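Ribosomal RNA methyltransferase, putative (PDB 2PLW) probably methylates the 2'-hydroxyl of a uridine in ribosomal RNA, using S-adenosylmethionine as methyl donor, through the FtsJ-like domain that this chain comprises. Local coordinates at residues Leu27-Tyr32 with Asp108-Asp113; Asn49-Ile54 with Pro63-Ile68; Glu131-Ile136 with Tyr150-Tyr155; Met170-His175 with Cys193-Gly198. All coordinates share one frame; numbering follows the deposited sequence.

Interaction 1: Leu27-Tyr32 with Asp108-Asp113; sequences LDIGCY and DIILSD. With SAM (S-adenosylmethionine), chain C.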
# COMPACT_ATOMS: atom_id res chain seq x y z
N LEU A 27 2.35 5.64 -3.90
CA LEU A 27 2.12 5.79 -2.47
C LEU A 27 2.49 4.52 -1.74
O LEU A 27 2.07 3.43 -2.11
CB LEU A 27 0.65 6.11 -2.20
CG LEU A 27 0.22 6.18 -0.73
CD1 LEU A 27 0.93 7.28 0.00
CD2 LEU A 27 -1.29 6.38 -0.63
N ASP A 28 3.24 4.68 -0.65
CA ASP A 28 3.78 3.58 0.12
C ASP A 28 3.19 3.70 1.51
O ASP A 28 3.59 4.60 2.26
CB ASP A 28 5.30 3.72 0.16
CG ASP A 28 5.98 2.67 1.00
OD1 ASP A 28 5.45 1.56 1.13
OD2 ASP A 28 7.07 2.97 1.56
N ILE A 29 2.22 2.85 1.82
CA ILE A 29 1.52 2.93 3.10
C ILE A 29 2.22 2.03 4.11
O ILE A 29 2.62 0.91 3.76
CB ILE A 29 0.05 2.50 2.95
CG1 ILE A 29 -0.66 3.41 1.93
CG2 ILE A 29 -0.67 2.53 4.35
CD1 ILE A 29 -2.10 3.03 1.69
N GLY A 30 2.37 2.53 5.33
CA GLY A 30 3.15 1.83 6.35
C GLY A 30 4.63 1.93 6.01
O GLY A 30 5.31 0.92 5.98
N CYS A 31 5.12 3.13 5.73
CA CYS A 31 6.43 3.28 5.09
C CYS A 31 7.61 3.23 6.06
O CYS A 31 8.75 3.10 5.60
CB CYS A 31 6.54 4.58 4.27
SG CYS A 31 6.27 6.08 5.23
N TYR A 32 7.36 3.36 7.37
CA TYR A 32 8.46 3.44 8.36
C TYR A 32 9.21 2.12 8.44
O TYR A 32 8.59 1.07 8.54
CB TYR A 32 7.92 3.79 9.74
CG TYR A 32 9.01 3.91 10.78
CD1 TYR A 32 9.50 5.15 11.14
CD2 TYR A 32 9.55 2.77 11.38
CE1 TYR A 32 10.54 5.26 12.06
CE2 TYR A 32 10.59 2.86 12.30
CZ TYR A 32 11.07 4.11 12.64
OH TYR A 32 12.08 4.22 13.57
N ASP A 108 -1.16 6.31 -9.05
CA ASP A 108 -1.06 5.16 -9.94
C ASP A 108 -0.74 3.81 -9.30
O ASP A 108 -1.17 2.76 -9.81
CB ASP A 108 -0.02 5.45 -11.02
CG ASP A 108 -0.36 6.69 -11.80
OD1 ASP A 108 -1.33 6.63 -12.56
OD2 ASP A 108 0.29 7.74 -11.59
N ILE A 109 0.04 3.85 -8.22
CA ILE A 109 0.47 2.65 -7.54
C ILE A 109 0.33 2.88 -6.06
O ILE A 109 0.91 3.84 -5.51
CB ILE A 109 1.95 2.29 -7.88
CG1 ILE A 109 2.15 2.18 -9.39
CG2 ILE A 109 2.34 1.02 -7.16
CD1 ILE A 109 3.64 2.22 -9.82
N ILE A 110 -0.49 2.05 -5.43
CA ILE A 110 -0.65 2.15 -3.98
C ILE A 110 -0.18 0.84 -3.38
O ILE A 110 -0.72 -0.22 -3.69
CB ILE A 110 -2.10 2.49 -3.59
CG1 ILE A 110 -2.47 3.89 -4.09
CG2 ILE A 110 -2.27 2.43 -2.06
CD1 ILE A 110 -3.98 4.22 -3.86
N LEU A 111 0.83 0.94 -2.53
CA LEU A 111 1.44 -0.21 -1.87
C LEU A 111 1.18 -0.10 -0.37
O LEU A 111 1.23 0.99 0.21
CB LEU A 111 2.95 -0.22 -2.09
CG LEU A 111 3.44 -0.07 -3.54
CD1 LEU A 111 4.96 0.11 -3.65
CD2 LEU A 111 3.01 -1.26 -4.41
N SER A 112 0.92 -1.23 0.26
CA SER A 112 0.85 -1.26 1.71
C SER A 112 1.61 -2.44 2.28
O SER A 112 1.31 -3.60 1.99
CB SER A 112 -0.60 -1.30 2.19
OG SER A 112 -0.62 -1.56 3.57
N ASP A 113 2.60 -2.11 3.10
CA ASP A 113 3.31 -3.09 3.92
C ASP A 113 2.89 -2.93 5.39
O ASP A 113 3.59 -3.40 6.29
CB ASP A 113 4.83 -2.87 3.78
CG ASP A 113 5.65 -4.05 4.29
OD1 ASP A 113 5.18 -5.21 4.10
OD2 ASP A 113 6.75 -3.81 4.84
N SAM C . 7.76 -1.28 4.30
CA SAM C . 8.49 -0.61 5.43
C SAM C . 9.97 -0.40 5.09
O SAM C . 10.47 -1.02 4.16
OXT SAM C . 10.69 0.40 5.71
CB SAM C . 8.34 -1.45 6.71
CG SAM C . 6.89 -1.33 7.18
SD SAM C . 6.59 -1.89 8.87
CE SAM C . 6.80 -3.66 8.60
C5' SAM C . 4.79 -1.74 9.02
C4' SAM C . 4.38 -0.29 9.28
O4' SAM C . 2.96 -0.20 9.15
C3' SAM C . 4.72 0.25 10.69
O3' SAM C . 5.71 1.26 10.63
C2' SAM C . 3.39 0.80 11.22
O2' SAM C . 3.45 2.03 11.93
C1' SAM C . 2.58 0.93 9.94
N9 SAM C . 1.13 0.94 10.10
C8 SAM C . 0.31 0.03 10.73
N7 SAM C . -0.97 0.43 10.59
C5 SAM C . -0.97 1.58 9.88
C6 SAM C . -1.99 2.43 9.43
N6 SAM C . -3.26 2.17 9.69
N1 SAM C . -1.68 3.55 8.70
C2 SAM C . -0.37 3.86 8.39
N3 SAM C . 0.64 3.02 8.82
C4 SAM C . 0.34 1.92 9.56

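Interaction 2: Asn49-Ile54 with Pro63-Ile68; sequences NKIIGI and PNVYFI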
# COMPACT_ATOMS: atom_id res chain seq x y z
N ASN A 49 8.77 10.75 -11.30
CA ASN A 49 7.76 10.11 -10.44
C ASN A 49 7.47 11.04 -9.28
O ASN A 49 8.22 11.98 -9.06
CB ASN A 49 8.31 8.80 -9.85
CG ASN A 49 8.52 7.71 -10.90
OD1 ASN A 49 9.64 7.53 -11.40
ND2 ASN A 49 7.46 6.95 -11.23
N LYS A 50 6.37 10.80 -8.57
CA LYS A 50 6.17 11.34 -7.22
C LYS A 50 6.08 10.13 -6.31
O LYS A 50 5.30 9.21 -6.58
CB LYS A 50 4.86 12.11 -7.10
CG LYS A 50 4.94 13.56 -7.45
CD LYS A 50 3.56 14.21 -7.34
CE LYS A 50 3.66 15.72 -7.55
NZ LYS A 50 4.45 16.15 -8.74
N ILE A 51 6.90 10.12 -5.27
CA ILE A 51 6.91 9.04 -4.29
C ILE A 51 6.42 9.61 -2.95
O ILE A 51 6.99 10.57 -2.44
CB ILE A 51 8.32 8.42 -4.16
CG1 ILE A 51 8.80 7.96 -5.54
CG2 ILE A 51 8.31 7.24 -3.21
CD1 ILE A 51 10.30 7.85 -5.61
N ILE A 52 5.35 9.02 -2.41
CA ILE A 52 4.74 9.47 -1.15
C ILE A 52 4.73 8.30 -0.16
O ILE A 52 4.37 7.19 -0.52
CB ILE A 52 3.28 10.00 -1.36
CG1 ILE A 52 3.23 11.04 -2.48
CG2 ILE A 52 2.73 10.57 -0.04
CD1 ILE A 52 1.87 11.19 -3.11
N GLY A 53 5.11 8.58 1.08
CA GLY A 53 5.09 7.58 2.14
C GLY A 53 4.13 8.01 3.21
O GLY A 53 4.12 9.20 3.59
N ILE A 54 3.37 7.06 3.75
CA ILE A 54 2.48 7.36 4.87
C ILE A 54 2.78 6.38 5.98
O ILE A 54 2.84 5.19 5.72
CB ILE A 54 0.99 7.25 4.48
CG1 ILE A 54 0.59 8.43 3.58
CG2 ILE A 54 0.10 7.37 5.78
CD1 ILE A 54 -0.83 8.33 3.05
N PRO A 63 15.52 12.24 0.81
CA PRO A 63 15.45 13.22 -0.27
C PRO A 63 14.54 12.72 -1.41
O PRO A 63 14.61 11.55 -1.79
CB PRO A 63 16.90 13.35 -0.74
CG PRO A 63 17.75 12.95 0.46
CD PRO A 63 16.91 11.89 1.17
N ASN A 64 13.70 13.63 -1.90
CA ASN A 64 12.79 13.38 -3.02
C ASN A 64 11.65 12.42 -2.74
O ASN A 64 11.08 11.83 -3.66
CB ASN A 64 13.59 12.95 -4.26
CG ASN A 64 14.68 13.96 -4.61
OD1 ASN A 64 15.86 13.60 -4.75
ND2 ASN A 64 14.31 15.25 -4.70
N VAL A 65 11.34 12.26 -1.46
CA VAL A 65 10.16 11.51 -1.03
C VAL A 65 9.31 12.41 -0.16
O VAL A 65 9.84 13.09 0.74
CB VAL A 65 10.57 10.27 -0.23
CG1 VAL A 65 9.30 9.54 0.32
CG2 VAL A 65 11.44 9.33 -1.13
N TYR A 66 8.00 12.42 -0.42
CA TYR A 66 7.07 13.19 0.41
C TYR A 66 6.62 12.26 1.52
O TYR A 66 6.21 11.13 1.24
CB TYR A 66 5.83 13.60 -0.38
CG TYR A 66 6.08 14.47 -1.57
CD1 TYR A 66 6.08 15.85 -1.45
CD2 TYR A 66 6.30 13.92 -2.84
CE1 TYR A 66 6.28 16.67 -2.56
CE2 TYR A 66 6.53 14.74 -3.95
CZ TYR A 66 6.51 16.11 -3.80
OH TYR A 66 6.74 16.93 -4.89
N PHE A 67 6.69 12.71 2.76
CA PHE A 67 6.19 11.88 3.85
C PHE A 67 4.95 12.53 4.47
O PHE A 67 4.86 13.77 4.58
CB PHE A 67 7.28 11.64 4.91
CG PHE A 67 6.75 10.96 6.15
CD1 PHE A 67 6.38 9.62 6.10
CD2 PHE A 67 6.63 11.66 7.34
CE1 PHE A 67 5.90 8.99 7.24
CE2 PHE A 67 6.15 11.03 8.50
CZ PHE A 67 5.76 9.71 8.44
N ILE A 68 4.00 11.69 4.86
CA ILE A 68 2.80 12.14 5.56
C ILE A 68 2.63 11.28 6.79
O ILE A 68 2.49 10.07 6.69
CB ILE A 68 1.54 12.06 4.65
CG1 ILE A 68 1.66 13.03 3.47
CG2 ILE A 68 0.26 12.28 5.50
CD1 ILE A 68 0.59 12.83 2.37
O HOH W 1 7.14 16.03 -7.30
O HOH W 2 8.80 12.19 -5.18

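Interaction 3: Glu131-Ile136 with Tyr150-Tyr155; sequences ELTLSI and YIVKMY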
# COMPACT_ATOMS: atom_id res chain seq x y z
N GLU A 131 -9.48 -6.22 9.16
CA GLU A 131 -10.05 -4.90 9.44
C GLU A 131 -9.13 -3.81 8.88
O GLU A 131 -9.61 -2.90 8.22
CB GLU A 131 -10.27 -4.69 10.95
CG GLU A 131 -10.82 -3.28 11.24
CD GLU A 131 -11.10 -3.00 12.73
OE1 GLU A 131 -10.25 -3.35 13.58
OE2 GLU A 131 -12.16 -2.39 13.01
N LEU A 132 -7.82 -3.96 9.10
CA LEU A 132 -6.84 -3.02 8.59
C LEU A 132 -6.85 -3.04 7.06
O LEU A 132 -6.79 -1.98 6.42
CB LEU A 132 -5.44 -3.34 9.12
CG LEU A 132 -4.31 -2.44 8.57
CD1 LEU A 132 -4.62 -0.96 8.81
CD2 LEU A 132 -3.01 -2.82 9.23
N THR A 133 -6.91 -4.23 6.49
CA THR A 133 -6.93 -4.38 5.04
C THR A 133 -8.16 -3.68 4.43
O THR A 133 -8.07 -3.02 3.40
CB THR A 133 -6.87 -5.87 4.65
OG1 THR A 133 -5.62 -6.39 5.11
CG2 THR A 133 -6.95 -6.01 3.14
N LEU A 134 -9.29 -3.84 5.09
CA LEU A 134 -10.51 -3.17 4.64
C LEU A 134 -10.35 -1.64 4.74
O LEU A 134 -10.75 -0.96 3.82
CB LEU A 134 -11.73 -3.68 5.42
CG LEU A 134 -12.16 -5.09 5.02
CD1 LEU A 134 -13.18 -5.65 6.03
CD2 LEU A 134 -12.74 -5.08 3.60
N SER A 135 -9.76 -1.12 5.83
CA SER A 135 -9.55 0.32 6.00
C SER A 135 -8.66 0.87 4.89
O SER A 135 -8.99 1.89 4.27
CB SER A 135 -8.94 0.67 7.38
OG SER A 135 -9.90 0.39 8.39
N ILE A 136 -7.56 0.17 4.63
CA ILE A 136 -6.63 0.61 3.61
C ILE A 136 -7.29 0.51 2.23
O ILE A 136 -7.14 1.41 1.42
CB ILE A 136 -5.32 -0.21 3.64
CG1 ILE A 136 -4.54 0.10 4.93
CG2 ILE A 136 -4.44 0.17 2.45
CD1 ILE A 136 -3.45 -0.93 5.22
N TYR A 150 -2.55 -1.93 -6.99
CA TYR A 150 -2.69 -1.88 -5.54
C TYR A 150 -2.15 -3.16 -4.99
O TYR A 150 -2.60 -4.23 -5.42
CB TYR A 150 -4.17 -1.76 -5.22
CG TYR A 150 -4.54 -1.93 -3.75
CD1 TYR A 150 -3.86 -1.21 -2.75
CD2 TYR A 150 -5.65 -2.70 -3.39
CE1 TYR A 150 -4.24 -1.31 -1.38
CE2 TYR A 150 -6.04 -2.80 -2.03
CZ TYR A 150 -5.34 -2.10 -1.05
OH TYR A 150 -5.71 -2.20 0.28
N ILE A 151 -1.20 -3.07 -4.07
CA ILE A 151 -0.64 -4.25 -3.40
C ILE A 151 -0.75 -4.08 -1.89
O ILE A 151 -0.34 -3.07 -1.34
CB ILE A 151 0.82 -4.52 -3.82
CG1 ILE A 151 0.86 -4.64 -5.34
CG2 ILE A 151 1.30 -5.80 -3.15
CD1 ILE A 151 2.25 -4.90 -5.90
N VAL A 152 -1.37 -5.05 -1.22
CA VAL A 152 -1.60 -4.88 0.21
C VAL A 152 -1.26 -6.17 0.95
O VAL A 152 -1.66 -7.26 0.54
CB VAL A 152 -3.05 -4.42 0.50
CG1 VAL A 152 -4.09 -5.39 -0.08
CG2 VAL A 152 -3.28 -4.17 2.01
N LYS A 153 -0.51 -6.01 2.04
CA LYS A 153 -0.18 -7.16 2.89
C LYS A 153 -1.30 -7.51 3.87
O LYS A 153 -2.02 -6.63 4.35
CB LYS A 153 1.13 -6.88 3.65
CG LYS A 153 1.71 -8.10 4.37
CD LYS A 153 3.06 -7.78 5.02
CE LYS A 153 3.04 -6.75 6.11
NZ LYS A 153 4.43 -6.44 6.56
N MET A 154 -1.44 -8.80 4.17
CA MET A 154 -2.32 -9.19 5.29
C MET A 154 -1.86 -10.53 5.84
O MET A 154 -1.11 -11.26 5.15
CB MET A 154 -3.77 -9.28 4.85
CG MET A 154 -4.09 -10.49 3.96
SD MET A 154 -5.87 -10.69 3.66
CE MET A 154 -6.52 -10.73 5.34
N TYR A 155 -2.31 -10.83 7.06
CA TYR A 155 -2.14 -12.20 7.60
C TYR A 155 -3.09 -13.12 6.89
O TYR A 155 -4.30 -12.90 6.90
CB TYR A 155 -2.37 -12.27 9.12
CG TYR A 155 -1.26 -11.63 9.91
CD1 TYR A 155 0.05 -12.13 9.83
CD2 TYR A 155 -1.50 -10.52 10.71
CE1 TYR A 155 1.09 -11.52 10.54
CE2 TYR A 155 -0.47 -9.91 11.42
CZ TYR A 155 0.82 -10.42 11.33
OH TYR A 155 1.84 -9.83 12.03

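Interaction 4: Met170-His175 with Cys193-Gly198; sequences MFQLVH and CKNFLG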
# COMPACT_ATOMS: atom_id res chain seq x y z
N MET A 170 -13.19 -4.75 -8.32
CA MET A 170 -12.78 -3.42 -8.74
C MET A 170 -11.50 -3.36 -9.59
O MET A 170 -11.16 -2.30 -10.09
CB MET A 170 -12.77 -2.44 -7.57
CG MET A 170 -11.82 -2.71 -6.47
SD MET A 170 -12.36 -1.78 -5.00
CE MET A 170 -12.84 -3.10 -3.92
N PHE A 171 -10.81 -4.49 -9.70
CA PHE A 171 -9.61 -4.61 -10.51
C PHE A 171 -9.78 -5.68 -11.58
O PHE A 171 -10.46 -6.69 -11.37
CB PHE A 171 -8.40 -5.01 -9.65
CG PHE A 171 -7.93 -3.93 -8.75
CD1 PHE A 171 -6.93 -3.05 -9.14
CD2 PHE A 171 -8.52 -3.78 -7.48
CE1 PHE A 171 -6.50 -2.05 -8.30
CE2 PHE A 171 -8.09 -2.77 -6.61
CZ PHE A 171 -7.07 -1.89 -7.02
N GLN A 172 -9.10 -5.49 -12.70
CA GLN A 172 -9.14 -6.52 -13.72
C GLN A 172 -8.66 -7.86 -13.20
O GLN A 172 -9.30 -8.88 -13.46
CB GLN A 172 -8.33 -6.10 -14.93
CG GLN A 172 -8.46 -7.11 -16.07
CD GLN A 172 -7.41 -6.88 -17.10
OE1 GLN A 172 -6.76 -5.84 -17.09
NE2 GLN A 172 -7.18 -7.86 -17.98
N LEU A 173 -7.52 -7.86 -12.49
CA LEU A 173 -6.95 -9.11 -11.96
C LEU A 173 -6.46 -8.94 -10.54
O LEU A 173 -5.91 -7.90 -10.19
CB LEU A 173 -5.77 -9.64 -12.79
CG LEU A 173 -5.41 -9.47 -14.27
CD1 LEU A 173 -4.45 -8.31 -14.45
CD2 LEU A 173 -4.72 -10.76 -14.76
N VAL A 174 -6.58 -10.00 -9.74
CA VAL A 174 -6.07 -10.01 -8.38
C VAL A 174 -5.38 -11.33 -8.11
O VAL A 174 -5.98 -12.40 -8.33
CB VAL A 174 -7.20 -9.80 -7.33
CG1 VAL A 174 -6.61 -9.79 -5.93
CG2 VAL A 174 -7.93 -8.47 -7.59
N HIS A 175 -4.15 -11.25 -7.63
CA HIS A 175 -3.29 -12.43 -7.37
C HIS A 175 -2.94 -12.49 -5.90
O HIS A 175 -2.73 -11.46 -5.26
CB HIS A 175 -2.00 -12.36 -8.20
CG HIS A 175 -2.21 -12.06 -9.65
ND1 HIS A 175 -2.30 -10.77 -10.14
CD2 HIS A 175 -2.35 -12.87 -10.72
CE1 HIS A 175 -2.49 -10.80 -11.44
NE2 HIS A 175 -2.53 -12.07 -11.82
N CYS A 193 -3.09 -6.38 -7.04
CA CYS A 193 -4.26 -6.04 -7.81
C CYS A 193 -3.85 -5.15 -8.96
O CYS A 193 -3.26 -4.09 -8.75
CB CYS A 193 -5.25 -5.26 -6.92
SG CYS A 193 -5.62 -6.10 -5.36
N LYS A 194 -4.21 -5.58 -10.17
CA LYS A 194 -3.82 -4.90 -11.38
C LYS A 194 -4.99 -4.39 -12.17
O LYS A 194 -6.00 -5.08 -12.39
CB LYS A 194 -2.96 -5.85 -12.23
CG LYS A 194 -1.79 -6.47 -11.44
CD LYS A 194 -0.53 -5.59 -11.44
CE LYS A 194 0.28 -5.69 -12.73
NZ LYS A 194 1.20 -6.88 -12.82
N ASN A 195 -4.84 -3.13 -12.61
CA ASN A 195 -5.73 -2.44 -13.52
C ASN A 195 -7.06 -2.12 -12.84
O ASN A 195 -8.09 -2.74 -13.08
CB ASN A 195 -5.86 -3.20 -14.87
CG ASN A 195 -6.57 -2.39 -15.93
OD1 ASN A 195 -6.63 -1.17 -15.86
ND2 ASN A 195 -7.10 -3.08 -16.95
N PHE A 196 -7.00 -1.08 -11.99
CA PHE A 196 -8.22 -0.60 -11.35
C PHE A 196 -9.24 -0.17 -12.40
O PHE A 196 -8.96 0.68 -13.24
CB PHE A 196 -7.89 0.60 -10.46
CG PHE A 196 -9.10 1.11 -9.68
CD1 PHE A 196 -9.64 0.34 -8.65
CD2 PHE A 196 -9.70 2.34 -9.98
CE1 PHE A 196 -10.76 0.80 -7.91
CE2 PHE A 196 -10.81 2.80 -9.28
CZ PHE A 196 -11.34 2.03 -8.23
N LEU A 197 -10.43 -0.75 -12.29
CA LEU A 197 -11.53 -0.42 -13.20
C LEU A 197 -12.70 0.28 -12.52
O LEU A 197 -13.66 0.65 -13.19
CB LEU A 197 -12.06 -1.70 -13.88
CG LEU A 197 -11.02 -2.49 -14.69
CD1 LEU A 197 -11.58 -3.85 -15.09
CD2 LEU A 197 -10.54 -1.70 -15.87
N GLY A 198 -12.65 0.44 -11.20
CA GLY A 198 -13.83 0.91 -10.44
C GLY A 198 -14.83 -0.22 -10.26
O GLY A 198 -14.61 -1.35 -10.74

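Interaction 1: Leu27-Tyr32 with Asp108-Asp113
Ile-29 marks the tight part of the contact: its CB lies 3.3 Å from Leu-111 O and 3.9 Å from Ser-112 CB. With CG1 anti to the carbonyl carbon (chi1 -59°) and the chain extended beyond it, CD1 reaches back to CG2 of Ile-110 at 3.8 Å. The two strands run parallel, joined by four backbone hydrogen bonds: Leu-27 N to Ile-109 O, Leu-111 N to Leu-27 O, Ile-29 N to Leu-111 O, and the longest, Asp-113 N to Ile-29 O, at 3.1 Å. Leu-27, Ile-29, Ile-110 and Ser-112 share the face covered by helix 122-143, whereas Asp-28 and Leu-111 share the one packed against Trp-36.

Beyond Ile-29 the chains diverge. Gly-30 O approaches Asp-113 CB no closer than 4.4 Å, and Cys-31 and the partly exposed Tyr-32 no longer meet 108-113. The methionine part of SAM occupies this fork, as in other Rossmann-like methyltransferases. Gly-30 O lies 3.0 Å from SAM CG, and Asp-113 OD2 accepts a 2.8 Å hydrogen bond from SAM N. Because Asp-113 OD1 is held by Lys-153 and Tyr-190, one carboxylate ties the cofactor's amino group to the predicted catalytic lysine.

Interaction 2: Asn49-Ile54 with Pro63-Ile68
Tyr-66 lies alongside the neighbouring strand with its ring turned back toward Lys-50, because CG stands anti to the carbonyl carbon (chi1 -61°). Its CD2 edge comes within 3.4 Å of Ile-51 O, nearly in the ring plane, and CE2 meets Lys-50 CG at 4.0 Å. At the polar ends a water bridges Lys-50 NZ and Tyr-66 OH, lying 2.6 Å from OH and in the plane of the ring. On the same face Ile-52, Ile-54 and Ile-68 point the same way, side by side: Ile-68 CD1 touches Ile-52 CG2 and Ile-68 CB touches Ile-54 CG1, each at 3.9 Å. The other face has Gly-53 opposite Phe-67, whose CD1 comes to 3.4 Å from Gly-53 O.

Beneath these side chains, Tyr-66 N, Gly-53 N and Ile-68 N donate in turn to Ile-51 O, Tyr-66 O and Gly-53 O. A second water carries the pairing further, accepting from Ile-51 N and donating to Asn-64 O, both at 2.8 Å. Farther out, Leu-98 and Ile-101 of helix 93-102 cover Ile-68, while Leu-41 of helix 35-43 packs on Ile-51 and Val-65. Strand 49-55 also bonds to strand 24-29 on its other side. This parallel pair, with 66-69 outermost, forms one flank of the Rossmann-like sheet typical of class I methyltransferases.

Interaction 3: Glu131-Ile136 with Tyr150-Tyr155
Tyr-150 presents the edge of its ring to Ile-136, whose CG2 lies near the ring plane, 4.1 Å from CE1 and 3.5 Å from OH; nothing of 131-136 lies over either face. The two side chains cross at about a right angle. With CG anti to the backbone N (chi1 170°), the tyrosine reaches from the strand to the helix, where its hydroxyl is hydrogen-bonded to Thr-137 OG1, an atom also bonded to Thr-133 O. The phenol is thus fixed to the helix at its polar end, while Met-140, one turn on from Ile-136, packs against it too.

Helix 122-143 runs nearly antiparallel to strand 148-155 (164° between the segments, axes 8.7 Å apart). It is the connection of a beta-alpha-beta crossover from strand 107-112 to its parallel neighbour 148-155.

Toward the strand's C-terminal end, Thr-133 points toward the strand between Val-152 and Met-154. Its OG1 lies 3.4 Å from Met-154 CB and 3.7 Å from Lys-153 O, but its hydrogen bond goes to Ser-129 O, one turn earlier. The methyl, CG2, faces Val-152 CG2 at 4.3 Å. The side chain of Met-154 packs against His-126, Ser-129 and Cys-130 of the same helix. Lys-153, the predicted proton acceptor, extends away from the helix to the carboxylate of Asp-113, with Glu-188 at a long, weak ion-pair distance, three residues consistent with the D-K-E part of the K-D-K-E tetrad of the RlmE (FtsJ) family.

Interaction 4: Met170-His175 with Cys193-Gly198
A beta hairpin formed by strands 171-176 and 188-196 closes one edge of the Rossmann-like sheet, and a classic beta bulge interrupts it: Gln-172 and Leu-173 both face Lys-194. Leu-173 and Lys-194 form a hydrogen-bonded pair, with Lys-194 N 2.9 Å from Leu-173 O and Leu-173 N donating to Lys-194 O in the carbonyl plane. Within the bulge Gln-172 N donates to Asn-195 O, from above the carbonyl plane. The side chains repeat this link at the surface: Asn-195 ND2 donates to Gln-172 OE1 over 2.8 Å, almost straight (175°), although the two amide planes stand 76° apart.

On the buried face the ring of Phe-171 is clamped from both sides. Cys-193 CB sits over its centre in a CH-pi contact, 3.4 Å from the centroid, with SG also above that face and against Val-174 CG1. Over the opposite face comes the edge of Phe-196 in a T-shaped stack, centroids 5.3 Å apart and planes at 67°; Lys-194 O lies at the ring's edge, in its plane. Tyr-150 and Met-140 continue this core inward.

Phe-196 is held in turn by Met-170, whose CB lies 3.8 Å from Phe-196 CE1. Met-170 O accepts from Leu-197 N at 2.8 Å and weakly from Gly-198 N, a nitrogen poised 3.4 Å above the plane of the Phe-196 ring, over its centre.

How the interactions relate
All four contacts belong to one seven-stranded mixed sheet, ordered 66-69, 49-55, 24-29, 107-112, 148-155, 188-196, 171-176. Measured between centres throughout, interaction 2, formed by chain between the two segments of the central interaction 1, adjoins it about 10 Å away, with Asp-28 bonding to Ile-52 and Ile-54. Interaction 3 follows in sequence, about 11 Å from interaction 1, and lays helix 122-143 against the next strand. Interaction 4 comes last, about 15 Å from interaction 3, joined by Tyr-150 O to Cys-193 N. Interactions 2 and 4 lie about 24 Å apart, at the two edges. The cofactor end of interaction 1 and the predicted catalytic lysine of interaction 3 lie close together, on neighbouring strands 107-112 and 148-155.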